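Local atomic coordinates of N-alpha-acetyltransferase 38, NatC auxiliary subunit (Saccharomyces cerevisiae, PDB entry 6YGA), a protein that serves as the small auxiliary subunit of the NatC complex, which acetylates the N-termini of nascent proteins on the ribosome. Residues Gly11-Val16 against Ile23-Leu28; Leu18-Ile23 against Glu44-Ser49; Asp40-Arg45 against Gly54-Pro59. All coordinates share one frame; numbering follows the deposited sequence.

Contact 1 (Gly11-Val16 against Ile23-Leu28); sequences GNTLIV and ILVGSL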
loop_
_atom_site.group_PDB
_atom_site.type_symbol
_atom_site.label_atom_id
_atom_site.label_comp_id
_atom_site.label_asym_id
_atom_site.label_seq_id
_atom_site.Cartn_x
_atom_site.Cartn_y
_atom_site.Cartn_z
ATOM N N GLY C 11 -12.674 10.956 -33.653
ATOM C CA GLY C 11 -12.515 9.564 -34.002
ATOM C C GLY C 11 -11.682 9.310 -35.238
ATOM O O GLY C 11 -11.557 8.150 -35.653
ATOM N N ASN C 12 -11.103 10.349 -35.836
ATOM C CA ASN C 12 -10.332 10.223 -37.063
ATOM C C ASN C 12 -8.892 10.651 -36.819
ATOM O O ASN C 12 -8.629 11.587 -36.056
ATOM C CB ASN C 12 -10.952 11.058 -38.193
ATOM C CG ASN C 12 -12.322 10.547 -38.612
ATOM O OD1 ASN C 12 -12.432 9.571 -39.355
ATOM N ND2 ASN C 12 -13.372 11.212 -38.142
ATOM N N THR C 13 -7.967 9.954 -37.474
ATOM C CA THR C 13 -6.545 10.232 -37.322
ATOM C C THR C 13 -6.199 11.607 -37.886
ATOM O O THR C 13 -6.675 11.995 -38.957
ATOM C CB THR C 13 -5.728 9.148 -38.030
ATOM O OG1 THR C 13 -6.079 7.863 -37.500
ATOM C CG2 THR C 13 -4.238 9.374 -37.839
ATOM N N LEU C 14 -5.367 12.346 -37.153
ATOM C CA LEU C 14 -4.936 13.677 -37.554
ATOM C C LEU C 14 -3.420 13.779 -37.485
ATOM O O LEU C 14 -2.767 13.083 -36.703
ATOM C CB LEU C 14 -5.563 14.767 -36.669
ATOM C CG LEU C 14 -7.084 14.901 -36.726
ATOM C CD1 LEU C 14 -7.567 16.041 -35.842
ATOM C CD2 LEU C 14 -7.538 15.102 -38.163
ATOM N N ILE C 15 -2.869 14.661 -38.312
ATOM C CA ILE C 15 -1.439 14.940 -38.345
ATOM C C ILE C 15 -1.234 16.335 -37.774
ATOM O O ILE C 15 -1.740 17.320 -38.327
ATOM C CB ILE C 15 -0.868 14.830 -39.767
ATOM C CG1 ILE C 15 -0.758 13.364 -40.203
ATOM C CG2 ILE C 15 0.492 15.504 -39.847
ATOM C CD1 ILE C 15 -2.044 12.760 -40.740
ATOM N N VAL C 16 -0.504 16.423 -36.665
ATOM C CA VAL C 16 -0.301 17.678 -35.949
ATOM C C VAL C 16 1.202 17.884 -35.802
ATOM O O VAL C 16 1.842 17.255 -34.951
ATOM C CB VAL C 16 -0.996 17.691 -34.583
ATOM C CG1 VAL C 16 -0.710 18.996 -33.853
ATOM C CG2 VAL C 16 -2.492 17.490 -34.751
ATOM N N ILE C 23 6.489 15.650 -34.895
ATOM C CA ILE C 23 5.146 15.586 -35.460
ATOM C C ILE C 23 4.358 14.522 -34.707
ATOM O O ILE C 23 4.900 13.464 -34.363
ATOM C CB ILE C 23 5.186 15.286 -36.976
ATOM C CG1 ILE C 23 5.492 16.563 -37.762
ATOM C CG2 ILE C 23 3.886 14.639 -37.455
ATOM C CD1 ILE C 23 5.307 16.428 -39.258
ATOM N N LEU C 24 3.084 14.803 -34.444
ATOM C CA LEU C 24 2.204 13.892 -33.722
ATOM C C LEU C 24 1.111 13.375 -34.648
ATOM O O LEU C 24 0.462 14.158 -35.351
ATOM C CB LEU C 24 1.578 14.580 -32.506
ATOM C CG LEU C 24 2.555 15.149 -31.477
ATOM C CD1 LEU C 24 1.804 15.747 -30.301
ATOM C CD2 LEU C 24 3.515 14.071 -31.011
ATOM N N VAL C 25 0.910 12.059 -34.643
ATOM C CA VAL C 25 -0.157 11.403 -35.391
ATOM C C VAL C 25 -1.037 10.680 -34.383
ATOM O O VAL C 25 -0.556 9.805 -33.650
ATOM C CB VAL C 25 0.398 10.423 -36.438
ATOM C CG1 VAL C 25 -0.729 9.827 -37.264
ATOM C CG2 VAL C 25 1.414 11.116 -37.331
ATOM N N GLY C 26 -2.317 11.043 -34.339
ATOM C CA GLY C 26 -3.214 10.465 -33.357
ATOM C C GLY C 26 -4.666 10.667 -33.720
ATOM O O GLY C 26 -5.009 11.477 -34.587
ATOM N N SER C 27 -5.520 9.908 -33.037
ATOM C CA SER C 27 -6.963 9.991 -33.212
ATOM C C SER C 27 -7.526 11.077 -32.304
ATOM O O SER C 27 -7.255 11.088 -31.099
ATOM C CB SER C 27 -7.611 8.642 -32.899
ATOM O OG SER C 27 -8.992 8.638 -33.212
ATOM N N LEU C 28 -8.320 11.975 -32.882
ATOM C CA LEU C 28 -8.846 13.121 -32.150
ATOM C C LEU C 28 -9.931 12.673 -31.176
ATOM O O LEU C 28 -10.918 12.046 -31.580
ATOM C CB LEU C 28 -9.393 14.162 -33.123
ATOM C CG LEU C 28 -9.909 15.447 -32.477
ATOM C CD1 LEU C 28 -8.764 16.229 -31.855
ATOM C CD2 LEU C 28 -10.668 16.297 -33.482
#

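Contact 2 (Leu18-Ile23 against Glu44-Ser49); sequences LTEDRI and ERMGSS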
loop_
_atom_site.group_PDB
_atom_site.type_symbol
_atom_site.label_atom_id
_atom_site.label_comp_id
_atom_site.label_asym_id
_atom_site.label_seq_id
_atom_site.Cartn_x
_atom_site.Cartn_y
_atom_site.Cartn_z
ATOM N N LEU C 18 4.246 19.927 -34.454
ATOM C CA LEU C 18 4.436 20.798 -33.305
ATOM C C LEU C 18 5.413 21.917 -33.662
ATOM O O LEU C 18 5.835 22.062 -34.812
ATOM C CB LEU C 18 4.909 19.992 -32.099
ATOM C CG LEU C 18 3.935 18.936 -31.577
ATOM C CD1 LEU C 18 4.412 18.385 -30.242
ATOM C CD2 LEU C 18 2.532 19.511 -31.458
ATOM N N THR C 19 5.783 22.726 -32.665
ATOM C CA THR C 19 6.692 23.839 -32.914
ATOM C C THR C 19 8.076 23.356 -33.325
ATOM O O THR C 19 8.746 24.007 -34.134
ATOM C CB THR C 19 6.790 24.729 -31.673
ATOM O OG1 THR C 19 7.210 23.944 -30.549
ATOM C CG2 THR C 19 5.443 25.369 -31.368
ATOM N N GLU C 20 8.519 22.225 -32.787
ATOM C CA GLU C 20 9.824 21.674 -33.114
ATOM C C GLU C 20 9.699 20.776 -34.345
ATOM O O GLU C 20 8.655 20.730 -35.003
ATOM C CB GLU C 20 10.393 20.928 -31.907
ATOM C CG GLU C 20 10.544 21.787 -30.657
ATOM C CD GLU C 20 10.931 20.979 -29.429
ATOM O OE1 GLU C 20 10.957 19.733 -29.517
ATOM O OE2 GLU C 20 11.207 21.590 -28.376
ATOM N N ASP C 21 10.769 20.047 -34.669
ATOM C CA ASP C 21 10.725 19.113 -35.789
ATOM C C ASP C 21 9.781 17.946 -35.534
ATOM O O ASP C 21 9.444 17.219 -36.474
ATOM C CB ASP C 21 12.126 18.579 -36.089
ATOM C CG ASP C 21 13.106 19.679 -36.429
ATOM O OD1 ASP C 21 12.716 20.864 -36.357
ATOM O OD2 ASP C 21 14.265 19.360 -36.770
ATOM N N ARG C 22 9.348 17.752 -34.292
ATOM C CA ARG C 22 8.489 16.628 -33.957
ATOM C C ARG C 22 7.102 16.788 -34.574
ATOM O O ARG C 22 6.596 17.899 -34.752
ATOM C CB ARG C 22 8.378 16.483 -32.438
ATOM C CG ARG C 22 7.950 17.754 -31.723
ATOM C CD ARG C 22 8.168 17.673 -30.214
ATOM N NE ARG C 22 7.346 16.654 -29.566
ATOM C CZ ARG C 22 7.133 16.602 -28.255
ATOM N NH1 ARG C 22 7.675 17.515 -27.462
ATOM N NH2 ARG C 22 6.376 15.645 -27.736
ATOM N N ILE C 23 6.489 15.650 -34.895
ATOM C CA ILE C 23 5.146 15.586 -35.460
ATOM C C ILE C 23 4.358 14.522 -34.707
ATOM O O ILE C 23 4.900 13.464 -34.363
ATOM C CB ILE C 23 5.186 15.286 -36.976
ATOM C CG1 ILE C 23 5.492 16.563 -37.762
ATOM C CG2 ILE C 23 3.886 14.639 -37.455
ATOM C CD1 ILE C 23 5.307 16.428 -39.258
ATOM N N GLU C 44 4.690 9.831 -32.013
ATOM C CA GLU C 44 5.599 10.965 -32.115
ATOM C C GLU C 44 6.701 10.633 -33.114
ATOM O O GLU C 44 7.502 9.722 -32.881
ATOM C CB GLU C 44 6.204 11.312 -30.756
ATOM C CG GLU C 44 6.955 12.639 -30.741
ATOM C CD GLU C 44 8.062 12.678 -29.706
ATOM O OE1 GLU C 44 8.754 11.652 -29.531
ATOM O OE2 GLU C 44 8.241 13.733 -29.065
ATOM N N ARG C 45 6.741 11.373 -34.215
ATOM C CA ARG C 45 7.727 11.179 -35.270
ATOM C C ARG C 45 8.725 12.331 -35.243
ATOM O O ARG C 45 8.334 13.497 -35.364
ATOM C CB ARG C 45 7.051 11.092 -36.637
ATOM C CG ARG C 45 6.170 9.868 -36.830
ATOM C CD ARG C 45 5.534 9.880 -38.210
ATOM N NE ARG C 45 4.585 8.788 -38.397
ATOM C CZ ARG C 45 3.770 8.683 -39.441
ATOM N NH1 ARG C 45 3.789 9.608 -40.391
ATOM N NH2 ARG C 45 2.933 7.658 -39.536
HETATM N N MSE C 46 10.006 12.006 -35.085
HETATM C CA MSE C 46 11.075 12.997 -35.185
HETATM C C MSE C 46 12.173 12.499 -36.115
HETATM O O MSE C 46 12.996 11.671 -35.721
HETATM C CB MSE C 46 11.672 13.318 -33.810
HETATM C CG MSE C 46 10.660 13.789 -32.780
HETATM SE SE MSE C 46 11.474 14.358 -31.095
HETATM C CE MSE C 46 11.952 16.201 -31.566
ATOM N N GLY C 47 12.174 13.004 -37.343
ATOM C CA GLY C 47 13.190 12.612 -38.306
ATOM C C GLY C 47 13.096 11.128 -38.594
ATOM O O GLY C 47 12.107 10.641 -39.153
ATOM N N SER C 48 14.134 10.389 -38.194
ATOM C CA SER C 48 14.143 8.945 -38.383
ATOM C C SER C 48 13.340 8.217 -37.313
ATOM O O SER C 48 12.740 7.177 -37.598
ATOM C CB SER C 48 15.582 8.426 -38.385
ATOM O OG SER C 48 16.260 8.797 -37.199
ATOM N N SER C 49 13.298 8.746 -36.094
ATOM C CA SER C 49 12.765 7.997 -34.966
ATOM C C SER C 49 11.244 8.102 -34.872
ATOM O O SER C 49 10.628 9.081 -35.306
ATOM C CB SER C 49 13.401 8.476 -33.659
ATOM O OG SER C 49 14.732 7.994 -33.533
#

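Contact 3 (Asp40-Arg45 against Gly54-Pro59); sequences DHVEER and GLVSVP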
loop_
_atom_site.group_PDB
_atom_site.type_symbol
_atom_site.label_atom_id
_atom_site.label_comp_id
_atom_site.label_asym_id
_atom_site.label_seq_id
_atom_site.Cartn_x
_atom_site.Cartn_y
_atom_site.Cartn_z
ATOM N N ASP C 40 -5.502 10.528 -28.908
ATOM C CA ASP C 40 -5.257 9.186 -28.405
ATOM C C ASP C 40 -4.432 8.399 -29.413
ATOM O O ASP C 40 -4.443 8.684 -30.613
ATOM C CB ASP C 40 -6.572 8.448 -28.124
ATOM C CG ASP C 40 -6.416 7.334 -27.099
ATOM O OD1 ASP C 40 -5.285 7.120 -26.610
ATOM O OD2 ASP C 40 -7.428 6.677 -26.772
ATOM N N HIS C 41 -3.723 7.390 -28.902
ATOM C CA HIS C 41 -2.853 6.535 -29.710
ATOM C C HIS C 41 -1.829 7.369 -30.479
ATOM O O HIS C 41 -1.558 7.129 -31.657
ATOM C CB HIS C 41 -3.672 5.650 -30.655
ATOM C CG HIS C 41 -4.822 4.959 -29.988
ATOM N ND1 HIS C 41 -4.652 4.030 -28.983
ATOM C CD2 HIS C 41 -6.159 5.061 -30.180
ATOM C CE1 HIS C 41 -5.834 3.592 -28.585
ATOM N NE2 HIS C 41 -6.765 4.201 -29.296
ATOM N N VAL C 42 -1.252 8.359 -29.798
ATOM C CA VAL C 42 -0.367 9.316 -30.452
ATOM C C VAL C 42 0.947 8.644 -30.822
ATOM O O VAL C 42 1.546 7.922 -30.014
ATOM C CB VAL C 42 -0.128 10.533 -29.546
ATOM C CG1 VAL C 42 1.039 11.366 -30.057
ATOM C CG2 VAL C 42 -1.377 11.380 -29.472
ATOM N N GLU C 43 1.396 8.876 -32.051
ATOM C CA GLU C 43 2.727 8.489 -32.500
ATOM C C GLU C 43 3.553 9.751 -32.700
ATOM O O GLU C 43 3.160 10.635 -33.469
ATOM C CB GLU C 43 2.670 7.679 -33.794
ATOM C CG GLU C 43 4.040 7.296 -34.331
ATOM C CD GLU C 43 3.966 6.557 -35.653
ATOM O OE1 GLU C 43 2.889 6.567 -36.286
ATOM O OE2 GLU C 43 4.986 5.963 -36.060
ATOM N N GLU C 44 4.690 9.831 -32.013
ATOM C CA GLU C 44 5.599 10.965 -32.115
ATOM C C GLU C 44 6.701 10.633 -33.114
ATOM O O GLU C 44 7.502 9.722 -32.881
ATOM C CB GLU C 44 6.204 11.312 -30.756
ATOM C CG GLU C 44 6.955 12.639 -30.741
ATOM C CD GLU C 44 8.062 12.678 -29.706
ATOM O OE1 GLU C 44 8.754 11.652 -29.531
ATOM O OE2 GLU C 44 8.241 13.733 -29.065
ATOM N N ARG C 45 6.741 11.373 -34.215
ATOM C CA ARG C 45 7.727 11.179 -35.270
ATOM C C ARG C 45 8.725 12.331 -35.243
ATOM O O ARG C 45 8.334 13.497 -35.364
ATOM C CB ARG C 45 7.051 11.092 -36.637
ATOM C CG ARG C 45 6.170 9.868 -36.830
ATOM C CD ARG C 45 5.534 9.880 -38.210
ATOM N NE ARG C 45 4.585 8.788 -38.397
ATOM C CZ ARG C 45 3.770 8.683 -39.441
ATOM N NH1 ARG C 45 3.789 9.608 -40.391
ATOM N NH2 ARG C 45 2.933 7.658 -39.536
ATOM N N GLY C 54 0.708 7.454 -26.354
ATOM C CA GLY C 54 -0.598 7.240 -25.744
ATOM C C GLY C 54 -1.493 8.452 -25.869
ATOM O O GLY C 54 -1.628 9.033 -26.949
ATOM N N LEU C 55 -2.119 8.834 -24.760
ATOM C CA LEU C 55 -3.064 9.943 -24.739
ATOM C C LEU C 55 -2.316 11.237 -24.443
ATOM O O LEU C 55 -1.721 11.380 -23.370
ATOM C CB LEU C 55 -4.154 9.705 -23.695
ATOM C CG LEU C 55 -5.314 10.702 -23.680
ATOM C CD1 LEU C 55 -6.215 10.511 -24.895
ATOM C CD2 LEU C 55 -6.115 10.587 -22.390
ATOM N N VAL C 56 -2.352 12.175 -25.390
ATOM C CA VAL C 56 -1.638 13.443 -25.280
ATOM C C VAL C 56 -2.601 14.585 -25.575
ATOM O O VAL C 56 -3.452 14.479 -26.467
ATOM C CB VAL C 56 -0.429 13.501 -26.240
ATOM C CG1 VAL C 56 0.491 14.656 -25.869
ATOM C CG2 VAL C 56 0.333 12.184 -26.244
ATOM N N SER C 57 -2.465 15.678 -24.827
ATOM C CA SER C 57 -3.169 16.921 -25.106
ATOM C C SER C 57 -2.169 17.942 -25.629
ATOM O O SER C 57 -1.050 18.041 -25.118
ATOM C CB SER C 57 -3.870 17.465 -23.854
ATOM O OG SER C 57 -2.954 18.111 -22.986
ATOM N N VAL C 58 -2.563 18.687 -26.655
ATOM C CA VAL C 58 -1.704 19.690 -27.267
ATOM C C VAL C 58 -2.344 21.061 -27.072
ATOM O O VAL C 58 -3.478 21.285 -27.504
ATOM C CB VAL C 58 -1.441 19.406 -28.757
ATOM C CG1 VAL C 58 -0.581 18.162 -28.904
ATOM C CG2 VAL C 58 -2.736 19.222 -29.526
ATOM N N PRO C 59 -1.679 21.995 -26.396
ATOM C CA PRO C 59 -2.248 23.335 -26.222
ATOM C C PRO C 59 -2.240 24.120 -27.527
ATOM O O PRO C 59 -1.706 23.689 -28.550
ATOM C CB PRO C 59 -1.334 23.981 -25.174
ATOM C CG PRO C 59 -0.626 22.832 -24.509
ATOM C CD PRO C 59 -0.473 21.795 -25.576
#

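Contact 1 (Gly11-Val16 against Ile23-Leu28)
Leu14 and Leu28 interlock at one end of the first hairpin of an LSM (Sm-like) fold, where strand 13-18 runs antiparallel to strand 23-32. The bump is Leu14 CD1. It settles against Leu28 CB at 3.8 Å and touches Leu28 CD2 at 3.9 Å, so one methyl reaches both the root and a branch of its neighbour. Directly across from Leu14 sits Gly26, with no side chain to compete on that face. The other face carries the knob of Val25, straddled by two neighbours: its CG1 meets Thr13 CG2 at 3.6 Å, while its CG2 looks to Ile15 CG1 at 4.2 Å. With Val25 CG1 anti to the backbone N (chi1 -176°), one branch is presented to each. Between the faces the backbones are laced by six hydrogen bonds, in reciprocal pairs for Leu14 with Gly26 and for Val16 with Leu24; the bond from Leu14 N to Gly26 O is 2.7 Å long. Beyond the hairpin, the Naa35 chain covers several of these apolar groups, its Phe28 packing on both Leu14 and Leu28, and Ile68 of strand 63-69 also lies on Leu14. At the open end Gly11 N reaches Leu28 O over 2.9 Å, almost straight at 172°, and Ser27 OG rests 3.4 Å from Gly11 C.

Contact 2 (Leu18-Ile23 against Glu44-Ser49)
Arg22 and Glu44 form the salt bridge that joins the loop after strand 13-18 to strand 42-46. Glu44 OE2 lies 3.0 Å from Arg22 NH2 and 3.1 Å from Arg22 NE, but it comes over a face of the guanidinium instead of meeting it in plane, and the carboxylate is turned 75° against that group. Arg22 reaches Glu44 with CG between the backbone N and the carbonyl carbon (chi1 53°) and a bend at chi3. Leu18 CD1 lies against the opposite face, 3.4 Å from the plane and offset toward the rim, so the guanidinium is held between a charge and a methyl. Both ions have further partners: Asp63 of the Naa35 chain pairs with Arg22 NH1, Ser65 of that chain bonds to Glu44 OE2, and Arg51 takes Glu44 OE1. Such a network would be expected to keep both groups charged. Next come the backbone bonds of a single antiparallel pair, Ile23 N to Arg45 O at 2.9 Å and, straighter, Arg45 N to Ile23 O at 2.8 Å with 174° at the hydrogen. The Arg45 side chain extends away from Ile23 to a salt bridge with Asp17 of the Naa35 chain. Outermost is apolar packing. Met46, present as selenomethionine, lays its CG 3.5 Å from Arg22 CB and bends back at chi3 to bring CE to 3.7 Å from the same carbon. Past Met46, Gly47 and Ser48 form the corners of a type II' beta turn, closed by mutual backbone bonds between Met46 and Ser49. It is the tight turn of a two-residue beta hairpin, here at the tip of strands 42-46 and 49-54 in the bent sheet of the Sm fold.

Contact 3 (Asp40-Arg45 against Gly54-Pro59)
Val42 and Val56 meet just past two corners of the strongly bent antiparallel sheet that defines the Sm fold: the chain turns at Asp40 and His41 on one side and at Leu55 on the other. The two valines cross at about a right angle. With CG1 of Val56 anti to the backbone N (chi1 -166°), CG2 falls beside that N and comes within 3.7 Å of both CB and CG2 of Val42. Beside them Val42 N donates to Gly54 O at 3.0 Å, on a lone pair in the carbonyl plane. Gly54 has positive phi, a backbone shape readily taken by a residue without a side chain. At the corner itself, Leu55, with CG anti to the backbone N and chi2 at 72°, lays CD1 against Asp40 CB at 3.8 Å. Leu38 of strand 37-39 also touches Leu55. Val56 and Ser57 go on to pair in a parallel ladder with a strand of the Naa35 chain, so the sheet continues into that subunit. The corner at His41 is pinned locally: Asp40 OD1 accepts His41 N at 2.8 Å in a bent bond, the donor standing above the carboxylate plane. That same carboxylate leans over the imidazole of His41, with Asp40 CG 3.8 Å above the centre of the ring.

Overall arrangement
From the N terminus, contact 1 comes first and closes the loop 17-22 by pairing strand 13-18 with strand 23-32. Contact 2 crosses it along the chain: its first segment covers most of that loop and runs into Ile23, which it shares with contact 1, and its second lies further on, at strand 42-46. Contact 3 follows contact 1 in series, but starts where contact 2 ends, sharing Glu44 and Arg45, and closes the excursion through residues 46-53. Strand 23-32 is the common neighbour, bonded to 13-18 on one edge and to 42-46 on the other. Leu24 knits all three together, packing on Leu18, Glu44 and Val58 inside the curled sheet.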